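Local structure of SusD homolog (Bacteroides thetaiotaomicron, 3SGH) at residues Asp150-Ile155 against Gln208-Glu213; Ile197-Ser200 against Tyr206-Thr209; Asn263-Pro268 against Asp361-Asp366; Ser287-Ile292 against Thr296-Tyr301; Ser391-Lys396 against Val410-Trp415. The protein probably binds glycans at the bacterial cell surface as a SusD-like outer membrane lipoprotein, working with a partner transporter in their uptake. All coordinates share one frame; numbering follows the deposited sequence. Where two conformers were deposited one is given.

Interaction 1 of 5, residues Asp150-Ile155 against Gln208-Glu213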
# COMPACT_ATOMS: atom_id res chain seq x y z
N ASP A 150 -12.78 6.04 15.18
CA ASP A 150 -12.12 5.10 16.07
C ASP A 150 -10.64 5.48 16.19
O ASP A 150 -10.03 5.40 17.26
CB ASP A 150 -12.30 3.69 15.56
CG ASP A 150 -13.72 3.13 15.82
OD1 ASP A 150 -14.44 3.67 16.69
OD2 ASP A 150 -14.08 2.14 15.17
N LEU A 151 -10.09 5.93 15.08
CA LEU A 151 -8.68 6.31 15.05
C LEU A 151 -8.51 7.53 15.95
O LEU A 151 -7.55 7.61 16.70
CB LEU A 151 -8.24 6.58 13.61
CG LEU A 151 -6.76 6.98 13.44
CD1 LEU A 151 -5.82 5.96 14.03
CD2 LEU A 151 -6.46 7.20 11.93
N ASP A 152 -9.46 8.48 15.94
CA ASP A 152 -9.34 9.64 16.83
C ASP A 152 -9.36 9.26 18.31
O ASP A 152 -8.68 9.87 19.16
CB ASP A 152 -10.45 10.66 16.53
CG ASP A 152 -10.17 11.50 15.28
OD1 ASP A 152 -8.98 11.61 14.88
OD2 ASP A 152 -11.15 12.08 14.69
N ASN A 153 -10.17 8.26 18.62
CA ASN A 153 -10.26 7.75 19.98
C ASN A 153 -8.92 7.15 20.39
O ASN A 153 -8.45 7.41 21.47
CB ASN A 153 -11.32 6.68 20.08
CG ASN A 153 -11.60 6.27 21.53
OD1 ASN A 153 -12.19 7.08 22.28
ND2 ASN A 153 -11.16 5.05 21.95
N ALA A 154 -8.30 6.36 19.51
CA ALA A 154 -6.98 5.78 19.77
C ALA A 154 -5.92 6.86 19.97
O ALA A 154 -5.11 6.77 20.92
CB ALA A 154 -6.60 4.86 18.65
N ILE A 155 -5.96 7.88 19.12
CA ILE A 155 -5.06 9.02 19.21
C ILE A 155 -5.18 9.73 20.56
O ILE A 155 -4.15 10.06 21.16
CB ILE A 155 -5.24 10.03 18.01
CG1 ILE A 155 -4.70 9.38 16.73
CG2 ILE A 155 -4.58 11.36 18.32
CD1 ILE A 155 -5.10 10.09 15.41
N GLN A 208 -9.73 17.64 4.22
CA GLN A 208 -8.91 18.73 4.67
C GLN A 208 -8.91 18.85 6.19
O GLN A 208 -7.84 19.03 6.81
CB GLN A 208 -9.31 20.07 4.04
CG GLN A 208 -8.45 21.23 4.54
CD GLN A 208 -8.67 22.55 3.76
OE1 GLN A 208 -9.51 22.62 2.87
NE2 GLN A 208 -7.90 23.59 4.10
N THR A 209 -10.10 18.84 6.78
CA THR A 209 -10.21 18.93 8.23
C THR A 209 -9.45 17.83 8.94
O THR A 209 -8.66 18.08 9.86
CB THR A 209 -11.66 18.91 8.66
OG1 THR A 209 -12.31 20.04 8.12
CG2 THR A 209 -11.77 19.00 10.21
N LYS A 210 -9.65 16.59 8.52
CA LYS A 210 -8.89 15.50 9.12
C LYS A 210 -7.36 15.60 8.90
O LYS A 210 -6.56 15.32 9.84
CB LYS A 210 -9.37 14.15 8.59
CG LYS A 210 -10.80 13.81 8.96
CD LYS A 210 -10.96 13.59 10.44
CE LYS A 210 -12.35 13.17 10.85
NZ LYS A 210 -13.17 14.29 11.39
N ALA A 211 -6.96 16.01 7.70
CA ALA A 211 -5.53 16.11 7.37
C ALA A 211 -4.86 17.17 8.26
O ALA A 211 -3.76 16.97 8.81
CB ALA A 211 -5.31 16.42 5.91
N GLN A 212 -5.52 18.31 8.40
CA GLN A 212 -5.01 19.40 9.24
C GLN A 212 -4.92 19.00 10.72
O GLN A 212 -3.92 19.30 11.39
CB GLN A 212 -5.77 20.71 9.00
CG GLN A 212 -5.43 21.25 7.62
CD GLN A 212 -6.12 22.51 7.18
OE1 GLN A 212 -5.87 22.97 6.07
NE2 GLN A 212 -6.95 23.10 8.03
N GLU A 213 -5.93 18.31 11.22
CA GLU A 213 -5.84 17.71 12.56
C GLU A 213 -4.66 16.80 12.70
O GLU A 213 -3.96 16.84 13.73
CB GLU A 213 -7.11 16.95 12.91
CG GLU A 213 -8.33 17.84 13.17
CD GLU A 213 -9.63 17.05 13.23
OE1 GLU A 213 -9.63 15.78 13.14
OE2 GLU A 213 -10.69 17.70 13.34
O HOH W 1 -11.59 14.57 13.95

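Interaction 2 of 5, residues Ile197-Ser200 against Tyr206-Thr209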
# COMPACT_ATOMS: atom_id res chain seq x y z
N ILE A 197 -5.98 12.00 2.69
CA ILE A 197 -5.58 12.20 1.28
C ILE A 197 -6.35 11.21 0.39
O ILE A 197 -6.85 11.59 -0.67
CB ILE A 197 -4.03 12.06 1.10
CG1 ILE A 197 -3.35 13.35 1.66
CG2 ILE A 197 -3.66 11.77 -0.41
CD1 ILE A 197 -3.52 14.62 0.75
N ARG A 198 -6.53 9.98 0.85
CA ARG A 198 -7.16 8.97 -0.00
C ARG A 198 -8.60 9.30 -0.34
O ARG A 198 -9.05 9.01 -1.48
CB ARG A 198 -7.08 7.60 0.61
CG ARG A 198 -7.61 6.55 -0.38
CD ARG A 198 -7.05 5.28 -0.23
NE ARG A 198 -5.61 5.27 -0.30
CZ ARG A 198 -4.90 4.29 0.24
NH1 ARG A 198 -5.54 3.27 0.82
NH2 ARG A 198 -3.56 4.32 0.18
N ILE A 199 -9.32 9.87 0.64
CA ILE A 199 -10.72 10.29 0.43
C ILE A 199 -10.94 11.76 0.00
O ILE A 199 -12.12 12.22 -0.07
CB ILE A 199 -11.62 9.89 1.61
CG1 ILE A 199 -11.32 10.71 2.87
CG2 ILE A 199 -11.52 8.38 1.91
CD1 ILE A 199 -12.56 10.77 3.80
N SER A 200 -9.84 12.43 -0.38
CA SER A 200 -9.83 13.88 -0.56
C SER A 200 -10.49 14.27 -1.87
O SER A 200 -10.97 15.42 -2.01
CB SER A 200 -8.43 14.45 -0.47
OG SER A 200 -7.58 13.95 -1.48
N TYR A 206 -14.14 17.53 4.21
CA TYR A 206 -13.97 16.61 5.35
C TYR A 206 -12.51 16.12 5.42
O TYR A 206 -11.91 16.06 6.48
CB TYR A 206 -14.93 15.43 5.24
CG TYR A 206 -14.84 14.39 6.32
CD1 TYR A 206 -15.65 14.46 7.45
CD2 TYR A 206 -13.99 13.31 6.20
CE1 TYR A 206 -15.58 13.47 8.44
CE2 TYR A 206 -13.94 12.34 7.15
CZ TYR A 206 -14.70 12.40 8.25
OH TYR A 206 -14.59 11.39 9.19
N ALA A 207 -11.95 15.79 4.25
CA ALA A 207 -10.56 15.35 4.17
C ALA A 207 -9.57 16.41 4.67
O ALA A 207 -8.62 16.11 5.40
CB ALA A 207 -10.21 14.94 2.76
N GLN A 208 -9.73 17.64 4.22
CA GLN A 208 -8.91 18.73 4.67
C GLN A 208 -8.91 18.85 6.19
O GLN A 208 -7.84 19.03 6.81
CB GLN A 208 -9.31 20.07 4.04
CG GLN A 208 -8.45 21.23 4.54
CD GLN A 208 -8.67 22.55 3.76
OE1 GLN A 208 -9.51 22.62 2.87
NE2 GLN A 208 -7.90 23.59 4.10
N THR A 209 -10.10 18.84 6.78
CA THR A 209 -10.21 18.93 8.23
C THR A 209 -9.45 17.83 8.94
O THR A 209 -8.66 18.08 9.86
CB THR A 209 -11.66 18.91 8.66
OG1 THR A 209 -12.31 20.04 8.12
CG2 THR A 209 -11.77 19.00 10.21

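Interaction 3 of 5, residues Asn263-Pro268 against Asp361-Asp366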
# COMPACT_ATOMS: atom_id res chain seq x y z
N ASN A 263 18.52 7.20 -13.36
CA ASN A 263 19.81 6.71 -12.81
C ASN A 263 19.76 6.72 -11.30
O ASN A 263 20.69 7.15 -10.64
CB ASN A 263 20.98 7.56 -13.35
CG ASN A 263 21.10 7.44 -14.85
OD1 ASN A 263 21.03 6.35 -15.38
ND2 ASN A 263 21.29 8.57 -15.53
N ASP A 264 18.65 6.20 -10.77
CA ASP A 264 18.30 6.40 -9.36
C ASP A 264 19.24 5.63 -8.45
O ASP A 264 19.34 4.40 -8.55
CB ASP A 264 16.84 5.96 -9.12
CG ASP A 264 16.24 6.51 -7.85
OD1 ASP A 264 16.85 6.36 -6.74
OD2 ASP A 264 15.13 7.09 -7.91
N PRO A 265 19.91 6.35 -7.54
CA PRO A 265 20.88 5.66 -6.69
C PRO A 265 20.28 4.72 -5.68
O PRO A 265 21.01 3.97 -5.04
CB PRO A 265 21.61 6.80 -5.97
CG PRO A 265 20.98 8.04 -6.34
CD PRO A 265 19.92 7.81 -7.36
N ARG A 266 18.96 4.75 -5.51
CA ARG A 266 18.32 3.75 -4.66
C ARG A 266 18.23 2.37 -5.30
O ARG A 266 17.89 1.43 -4.59
CB ARG A 266 16.94 4.24 -4.25
CG ARG A 266 17.04 5.39 -3.26
CD ARG A 266 15.64 6.05 -3.09
NE ARG A 266 15.31 6.77 -4.30
CZ ARG A 266 14.36 7.70 -4.38
NH1 ARG A 266 13.57 7.98 -3.32
NH2 ARG A 266 14.19 8.34 -5.52
N ARG A 267 18.50 2.23 -6.60
CA ARG A 267 18.39 0.94 -7.26
C ARG A 267 19.09 -0.22 -6.51
O ARG A 267 18.43 -1.24 -6.25
CB ARG A 267 18.81 1.01 -8.72
CG ARG A 267 17.76 1.74 -9.63
CD ARG A 267 18.30 1.92 -11.05
NE ARG A 267 19.49 2.77 -11.03
CZ ARG A 267 20.27 2.99 -12.06
NH1 ARG A 267 20.03 2.39 -13.23
NH2 ARG A 267 21.34 3.77 -11.93
N PRO A 268 20.38 -0.08 -6.14
CA PRO A 268 21.05 -1.17 -5.43
C PRO A 268 20.51 -1.47 -4.04
O PRO A 268 20.76 -2.58 -3.52
CB PRO A 268 22.52 -0.72 -5.35
CG PRO A 268 22.50 0.74 -5.57
CD PRO A 268 21.33 0.96 -6.54
N ASP A 361 21.26 15.37 -3.02
CA ASP A 361 21.45 16.75 -3.48
C ASP A 361 21.51 16.80 -4.99
O ASP A 361 20.78 17.53 -5.64
CB ASP A 361 22.78 17.35 -2.96
CG ASP A 361 22.65 18.00 -1.59
OD1 ASP A 361 21.58 17.92 -0.95
OD2 ASP A 361 23.66 18.60 -1.15
N ASP A 362 22.38 15.97 -5.55
CA ASP A 362 22.58 15.99 -6.97
C ASP A 362 21.39 15.35 -7.69
O ASP A 362 20.99 15.81 -8.75
CB ASP A 362 23.92 15.31 -7.35
CG ASP A 362 25.16 16.17 -6.98
OD1 ASP A 362 25.05 17.32 -6.44
OD2 ASP A 362 26.27 15.64 -7.22
N TYR A 363 20.77 14.34 -7.07
CA TYR A 363 19.52 13.79 -7.59
C TYR A 363 18.44 14.86 -7.71
O TYR A 363 17.73 14.95 -8.72
CB TYR A 363 19.02 12.67 -6.65
CG TYR A 363 17.85 11.86 -7.16
CD1 TYR A 363 18.03 10.86 -8.10
CD2 TYR A 363 16.56 12.08 -6.68
CE1 TYR A 363 16.95 10.12 -8.56
CE2 TYR A 363 15.50 11.33 -7.11
CZ TYR A 363 15.68 10.37 -8.05
OH TYR A 363 14.56 9.65 -8.45
N LEU A 364 18.28 15.68 -6.67
CA LEU A 364 17.23 16.66 -6.63
C LEU A 364 17.50 17.83 -7.58
O LEU A 364 16.60 18.67 -7.78
CB LEU A 364 17.05 17.20 -5.20
CG LEU A 364 16.26 16.28 -4.25
CD1 LEU A 364 16.33 16.75 -2.79
CD2 LEU A 364 14.82 16.24 -4.69
N ALA A 365 18.72 17.92 -8.07
CA ALA A 365 19.13 18.93 -9.04
C ALA A 365 18.96 18.44 -10.48
O ALA A 365 19.27 19.19 -11.44
CB ALA A 365 20.60 19.33 -8.82
N ASP A 366 18.48 17.21 -10.66
CA ASP A 366 18.35 16.63 -12.00
C ASP A 366 17.10 17.14 -12.71
O ASP A 366 15.99 16.73 -12.40
CB ASP A 366 18.34 15.10 -11.92
CG ASP A 366 18.36 14.44 -13.28
OD1 ASP A 366 17.85 15.02 -14.27
OD2 ASP A 366 18.84 13.28 -13.37

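Interaction 4 of 5, residues Ser287-Ile292 against Thr296-Tyr301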
# COMPACT_ATOMS: atom_id res chain seq x y z
N SER A 287 4.37 -7.20 -15.63
CA SER A 287 3.22 -7.80 -14.97
C SER A 287 2.16 -7.89 -16.05
O SER A 287 1.99 -6.94 -16.82
CB SER A 287 2.76 -6.94 -13.81
OG SER A 287 1.68 -7.55 -13.15
N GLY A 288 1.52 -9.04 -16.19
CA GLY A 288 0.56 -9.20 -17.25
C GLY A 288 1.28 -9.31 -18.61
O GLY A 288 0.92 -8.64 -19.58
N SER A 289 2.29 -10.17 -18.66
CA SER A 289 3.16 -10.29 -19.84
C SER A 289 2.45 -10.85 -21.07
O SER A 289 1.38 -11.46 -20.96
CB SER A 289 4.37 -11.16 -19.44
OG SER A 289 3.94 -12.31 -18.73
N ALA A 290 3.06 -10.64 -22.24
CA ALA A 290 2.53 -11.14 -23.50
C ALA A 290 2.41 -12.65 -23.47
O ALA A 290 1.48 -13.20 -24.03
CB ALA A 290 3.38 -10.68 -24.68
N GLU A 291 3.38 -13.32 -22.86
CA GLU A 291 3.30 -14.75 -22.63
C GLU A 291 2.82 -15.08 -21.19
O GLU A 291 3.00 -14.29 -20.25
CB GLU A 291 4.65 -15.40 -22.92
CG GLU A 291 5.68 -15.46 -21.78
CD GLU A 291 6.14 -14.09 -21.23
OE1 GLU A 291 5.98 -13.05 -21.94
OE2 GLU A 291 6.73 -14.10 -20.11
N ILE A 292 2.19 -16.24 -21.03
CA ILE A 292 1.75 -16.70 -19.67
C ILE A 292 2.98 -16.66 -18.75
O ILE A 292 4.02 -17.16 -19.11
CB ILE A 292 1.17 -18.14 -19.73
CG1 ILE A 292 -0.16 -18.14 -20.48
CG2 ILE A 292 1.03 -18.72 -18.37
CD1 ILE A 292 -0.63 -19.50 -20.97
N THR A 296 10.23 -20.14 -13.81
CA THR A 296 11.60 -20.44 -14.19
C THR A 296 12.13 -19.46 -15.25
O THR A 296 13.33 -19.15 -15.26
CB THR A 296 11.74 -21.88 -14.70
OG1 THR A 296 10.93 -22.03 -15.88
CG2 THR A 296 11.30 -22.86 -13.60
N VAL A 297 11.24 -18.96 -16.09
CA VAL A 297 11.59 -18.00 -17.15
C VAL A 297 12.17 -16.70 -16.56
O VAL A 297 13.13 -16.15 -17.10
CB VAL A 297 10.35 -17.72 -18.05
CG1 VAL A 297 10.53 -16.52 -18.94
CG2 VAL A 297 10.03 -19.02 -18.87
N TYR A 298 11.59 -16.27 -15.43
CA TYR A 298 11.92 -15.01 -14.80
C TYR A 298 12.84 -15.15 -13.59
O TYR A 298 13.11 -14.19 -12.87
CB TYR A 298 10.64 -14.26 -14.49
CG TYR A 298 9.94 -13.73 -15.75
CD1 TYR A 298 10.60 -12.82 -16.61
CD2 TYR A 298 8.66 -14.12 -16.08
CE1 TYR A 298 9.96 -12.33 -17.77
CE2 TYR A 298 8.01 -13.63 -17.25
CZ TYR A 298 8.68 -12.73 -18.07
OH TYR A 298 8.02 -12.21 -19.20
N ALA A 299 13.37 -16.34 -13.38
CA ALA A 299 14.14 -16.63 -12.17
C ALA A 299 15.33 -15.69 -11.99
O ALA A 299 15.67 -15.33 -10.87
CB ALA A 299 14.59 -18.14 -12.13
N ASN A 300 15.99 -15.30 -13.08
CA ASN A 300 17.20 -14.49 -13.03
C ASN A 300 17.03 -13.00 -13.40
O ASN A 300 18.03 -12.31 -13.61
CB ASN A 300 18.29 -15.14 -13.88
CG ASN A 300 18.53 -16.57 -13.49
OD1 ASN A 300 18.63 -16.87 -12.31
ND2 ASN A 300 18.61 -17.46 -14.47
N TYR A 301 15.79 -12.53 -13.47
CA TYR A 301 15.52 -11.13 -13.54
C TYR A 301 15.76 -10.49 -12.15
O TYR A 301 15.97 -11.20 -11.18
CB TYR A 301 14.09 -10.88 -14.05
CG TYR A 301 13.89 -11.08 -15.55
CD1 TYR A 301 14.26 -12.30 -16.18
CD2 TYR A 301 13.26 -10.10 -16.36
CE1 TYR A 301 14.07 -12.51 -17.54
CE2 TYR A 301 13.04 -10.33 -17.71
CZ TYR A 301 13.46 -11.53 -18.29
OH TYR A 301 13.27 -11.77 -19.61

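Interaction 5 of 5, residues Ser391-Lys396 against Val410-Trp415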
# COMPACT_ATOMS: atom_id res chain seq x y z
N SER A 391 5.07 8.49 -18.69
CA SER A 391 5.51 9.66 -17.93
C SER A 391 6.77 10.32 -18.48
O SER A 391 7.72 9.64 -18.91
CB SER A 391 5.76 9.26 -16.48
OG SER A 391 6.03 10.38 -15.66
N SER A 392 6.81 11.65 -18.43
CA SER A 392 7.99 12.40 -18.81
C SER A 392 8.48 13.26 -17.65
O SER A 392 9.32 14.17 -17.86
CB SER A 392 7.66 13.28 -20.01
OG SER A 392 6.45 14.01 -19.81
N ILE A 393 7.96 12.96 -16.45
CA ILE A 393 8.18 13.83 -15.29
C ILE A 393 9.63 13.77 -14.82
O ILE A 393 10.21 12.70 -14.63
CB ILE A 393 7.14 13.55 -14.15
CG1 ILE A 393 6.90 14.78 -13.27
CG2 ILE A 393 7.52 12.33 -13.32
CD1 ILE A 393 6.18 16.00 -14.01
N THR A 394 10.23 14.94 -14.62
CA THR A 394 11.60 15.04 -14.18
C THR A 394 11.65 15.24 -12.67
O THR A 394 10.63 15.50 -12.04
CB THR A 394 12.30 16.24 -14.89
OG1 THR A 394 11.56 17.44 -14.65
CG2 THR A 394 12.40 15.97 -16.40
N ILE A 395 12.83 15.13 -12.08
CA ILE A 395 12.97 15.14 -10.63
C ILE A 395 12.99 16.52 -9.98
O ILE A 395 12.26 16.77 -9.01
CB ILE A 395 14.28 14.43 -10.21
CG1 ILE A 395 14.30 12.96 -10.73
CG2 ILE A 395 14.49 14.51 -8.65
CD1 ILE A 395 15.72 12.43 -10.92
N LYS A 396 13.82 17.42 -10.51
CA LYS A 396 13.98 18.75 -9.91
C LYS A 396 12.65 19.48 -9.82
O LYS A 396 11.90 19.54 -10.80
CB LYS A 396 14.96 19.62 -10.72
CG LYS A 396 15.24 21.03 -10.14
CD LYS A 396 15.35 22.07 -11.26
CE LYS A 396 16.22 23.27 -10.89
NZ LYS A 396 15.90 23.88 -9.56
N VAL A 410 5.21 14.99 -7.29
CA VAL A 410 5.04 14.54 -5.90
C VAL A 410 4.72 13.02 -5.81
O VAL A 410 5.36 12.27 -5.08
CB VAL A 410 4.01 15.41 -5.18
CG1 VAL A 410 3.54 14.81 -3.85
CG2 VAL A 410 4.58 16.85 -4.99
N LEU A 411 3.67 12.59 -6.50
CA LEU A 411 3.24 11.21 -6.40
C LEU A 411 4.18 10.18 -7.02
O LEU A 411 4.26 9.04 -6.53
CB LEU A 411 1.83 11.06 -6.98
CG LEU A 411 0.82 11.88 -6.21
CD1 LEU A 411 -0.58 11.62 -6.78
CD2 LEU A 411 0.89 11.56 -4.73
N THR A 412 4.93 10.56 -8.04
CA THR A 412 5.98 9.67 -8.58
C THR A 412 7.11 9.42 -7.57
O THR A 412 7.52 8.26 -7.34
CB THR A 412 6.52 10.18 -9.93
OG1 THR A 412 5.42 10.28 -10.84
CG2 THR A 412 7.57 9.20 -10.53
N GLN A 413 7.69 10.49 -7.00
CA GLN A 413 8.73 10.31 -5.97
C GLN A 413 8.15 9.65 -4.71
O GLN A 413 8.80 8.85 -4.06
CB GLN A 413 9.45 11.62 -5.64
CG GLN A 413 10.32 12.09 -6.77
CD GLN A 413 11.52 11.16 -7.00
OE1 GLN A 413 12.02 10.57 -6.08
NE2 GLN A 413 11.95 11.01 -8.24
N LYS A 414 6.90 9.95 -4.38
CA LYS A 414 6.28 9.27 -3.24
C LYS A 414 6.23 7.76 -3.48
O LYS A 414 6.49 6.94 -2.56
CB LYS A 414 4.88 9.80 -3.00
CG LYS A 414 4.12 9.09 -1.89
CD LYS A 414 2.65 9.59 -1.89
CE LYS A 414 1.75 8.88 -0.95
NZ LYS A 414 0.33 9.26 -1.16
N TRP A 415 5.85 7.40 -4.71
CA TRP A 415 5.70 6.00 -5.10
C TRP A 415 7.04 5.28 -5.08
O TRP A 415 7.14 4.16 -4.56
CB TRP A 415 5.04 5.96 -6.46
CG TRP A 415 5.10 4.64 -7.14
CD1 TRP A 415 4.48 3.48 -6.77
CD2 TRP A 415 5.75 4.38 -8.38
NE1 TRP A 415 4.71 2.51 -7.72
CE2 TRP A 415 5.52 3.04 -8.70
CE3 TRP A 415 6.53 5.15 -9.24
CZ2 TRP A 415 6.04 2.47 -9.84
CZ3 TRP A 415 6.99 4.58 -10.39
CH2 TRP A 415 6.76 3.27 -10.68

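Interaction 1 of 5, residues Asp150-Ile155 against Gln208-Glu213
Asp152, Lys210 and Glu213 form a water-bridged polar contact at the surface of the alpha-alpha superhelix, between helix 140-162 and helix 204-217. It is a worked case of two helices whose facing side chains meet through a water. The closest CA atoms, those of Asp152 and Lys210, are 9.7 Å apart, and no hydrogen bond passes straight across. Asp152 CB points at the other helix, and its OD2 comes within 4.2 Å of Lys210 CE, the carbon that carries the ammonium group. The Lys210 chain is bent at chi2 (-67°) and again at chi4, which carries its ammonium group toward the water. Asp152 OD2 and Lys210 NZ remain 4.5 Å apart, beyond a salt bridge. The water closes the gap: it accepts from Lys210 NZ at 3.0 Å and gives its hydrogens to Asp152 OD2, at 2.6 Å, and to Glu213 OE1. This last bond is modelled so short that its exact length is doubtful. Asp152 OD2 and Glu213 OE1 lie only 4.3 Å apart, and their like charges are probably eased by two lysines: Lys210 through the water, and Lys192, which forms salt bridges with Asp152 OD1 and Glu213 OE1. Lys192 belongs to helix 181-198, which both helices also touch: Ile155 packs on Leu185 and Asn189, and Ala211 on Leu193, while Leu151 and Asn153 reach helix 100-120.

Interaction 2 of 5, residues Ile197-Ser200 against Tyr206-Thr209
Ala207, Ile199 and Tyr206 lose the most surface where two consecutive antiparallel helices are joined by a short turn, a helical hairpin within the superhelix. The example shows how a methyl group allows close approach next to the connecting turn of such a hairpin. Ala207 CB points at the end of the preceding helix and sits 3.5 Å from Ser200 CA, with Ser200 CB at 3.7 Å. The backbones can therefore come together, and the CA atoms of Ser200 and Ala207 are 5.0 Å apart. Ile199, the first residue to leave helical geometry, turns its side chain toward helix 204-217. Its CG1 lies between the backbone N and the carbonyl carbon (chi1 70°), and from there CD1 comes within 3.8 Å of Tyr206 CD2, oblique to the ring, with CE2 almost as near. Tyr206 CG is anti to the backbone N (chi1 178°), and the ring end comes up to the isoleucine methyl. Ser200 shows how the helix end is finished: its OG bonds to Ile197 O at 2.6 Å, tilted 17° from the carbonyl plane, and its N reaches the same oxygen at 3.1 Å. Two donors from one residue thus satisfy a carbonyl of the last turn. Around this apolar seam, helix 140-162 covers one side, with Trp144 and Phe148 against Ile199 and His145 stacked on the Tyr206 ring, while Ile197 and Ser200 touch Arg431 of helix 424-432, and Ile197 also meets Leu325 of helix 319-331.

Interaction 3 of 5, residues Asn263-Pro268 against Asp361-Asp366
Tyr363 CG lies anti to the backbone N (chi1 -171°), as does Asp264 CG, which brings hydroxyl and carboxylate together. The motif is a capped helix start: Asp264 opens a type I beta turn leading into helix 267-270, and the end of helix 360-364 presents the tyrosine to it. Tyr363 OH donates a weak hydrogen bond to Asp264 OD2 at 2.7 Å, with carboxylate and ring planes 52° apart. Pro265 CD rests 3.7 Å from Tyr363 CD1, approaching the ring obliquely. Arg266 grips the carboxylate side-on, NE to OD1 and NH2 to OD2, each at 2.9 Å, while its guanidinium stands nearly perpendicular to the phenol ring. Beyond the two segments, Ser351 holds Arg266 NH1, and Gln413 bonds to both Tyr363 OH and Arg266 NH2. With an alanine in place of Asp264, the buried Arg266 guanidinium would probably lack a countercharge and Tyr363 OH this acceptor, and the turn would be likely to lose definition without its capping bond. Asp264 OD1 shows the economy of the site: its syn lone pair takes Arg266 NE in a nearly straight bond (174°), and its anti lone pair takes Arg266 N.

Interaction 4 of 5, residues Ser287-Ile292 against Thr296-Tyr301
Tyr298 OH donates a very short hydrogen bond, 2.5 Å, to Glu291 OE2, and this bond carries most of the contact between two irregular segments. Glutamate and tyrosine reach toward each other across the gap. The acceptor lies at the edge of the phenol ring, near its plane, while the carboxylate itself is turned 48° from that plane. Glu291 reaches the hydroxyl through a folded chain: its CG lies between the backbone N and the carbonyl carbon (chi1 87°), and a further bend at chi2 brings OE2 round. The other oxygen, OE1, is held by Asn385 ND2, so a second bond helps to fix the carboxylate's rotation. Ser289 adds a looser touch, its CB 3.8 Å from Tyr298 OH, and has a separate polar task. Its OG donates to Glu291 O at 2.7 Å, approaching nearly along the C=O axis, and so ties together the backbone that carries the glutamate. An alanine in place of Ser289 has no hydroxyl to give Glu291 O, and the backbone carrying the glutamate would probably be freer to shift. The ring is set from its own side too: Val297 CG1 lies over the centre of one face, and Tyr298 CD1 lies over the centre of one face of the Tyr301 ring. Both segments belong to the long loop between helix 267-270 and strand 314-317, where two overlapping type I turns, Thr296-Ala299 and Tyr298-Tyr301, shape the tyrosine's segment; such extended loops beside a helical framework are consistent with the SusD-like fold.

Interaction 5 of 5, residues Ser391-Lys396 against Val410-Trp415
Gln413 offers the flat group of this contact, its side-chain amide, where a loop is laid along the helix that follows it, segment 391-396 on helix 403-417 of the superhelix. Ile395 CG1 approaches the nitrogen end of that amide obliquely, 3.9 Å from NE2. A bend at chi2 (-67°) folds the glutamine chain so that NE2 lies beside Ile395 CG1, while both polar ends of the amide are engaged by Tyr363 and Arg266. No hydrogen bond joins the two segments, and the principle illustrated is that isoleucine carbons can lie against polar groups of a helix whose bonds are made to other partners. Ile393 points at the helix, and its CG2 lies 3.8 Å from Thr412 OG1 and 4.1 Å from Thr412 CB, the two side chains lying side by side and running antiparallel. That hydroxyl bonds to Glu408 O, one turn earlier in its own helix, so the methyl meets a group already committed. Ser391 OG, paired with Glu408 OE2, accepts a weak bond from Ile393 N at 3.3 Å.

How the interactions relate
Interaction 1 is the surface contact of the set, and the other four are buried. Interactions 1 and 2 share helix 204-217, with centres 11 Å apart: charges and a water bridge the wider gap, whereas an alanine methyl, an isoleucine and a tyrosine ring close the narrow end of the hairpin. Interactions 3 and 5 touch directly, also through a probable backbone bond from Lys396 N to Asp366 O; a buried aspartate-arginine-tyrosine cluster continues through Gln413 into loop-on-helix contacts of isoleucine with polar side chains. Interaction 4 lies within the chain excursion closed by interaction 3 but does not touch it. Both use a tyrosine-carboxylate bond, very short in interaction 4 and weak in interaction 3, where the tyrosine sits on a helix.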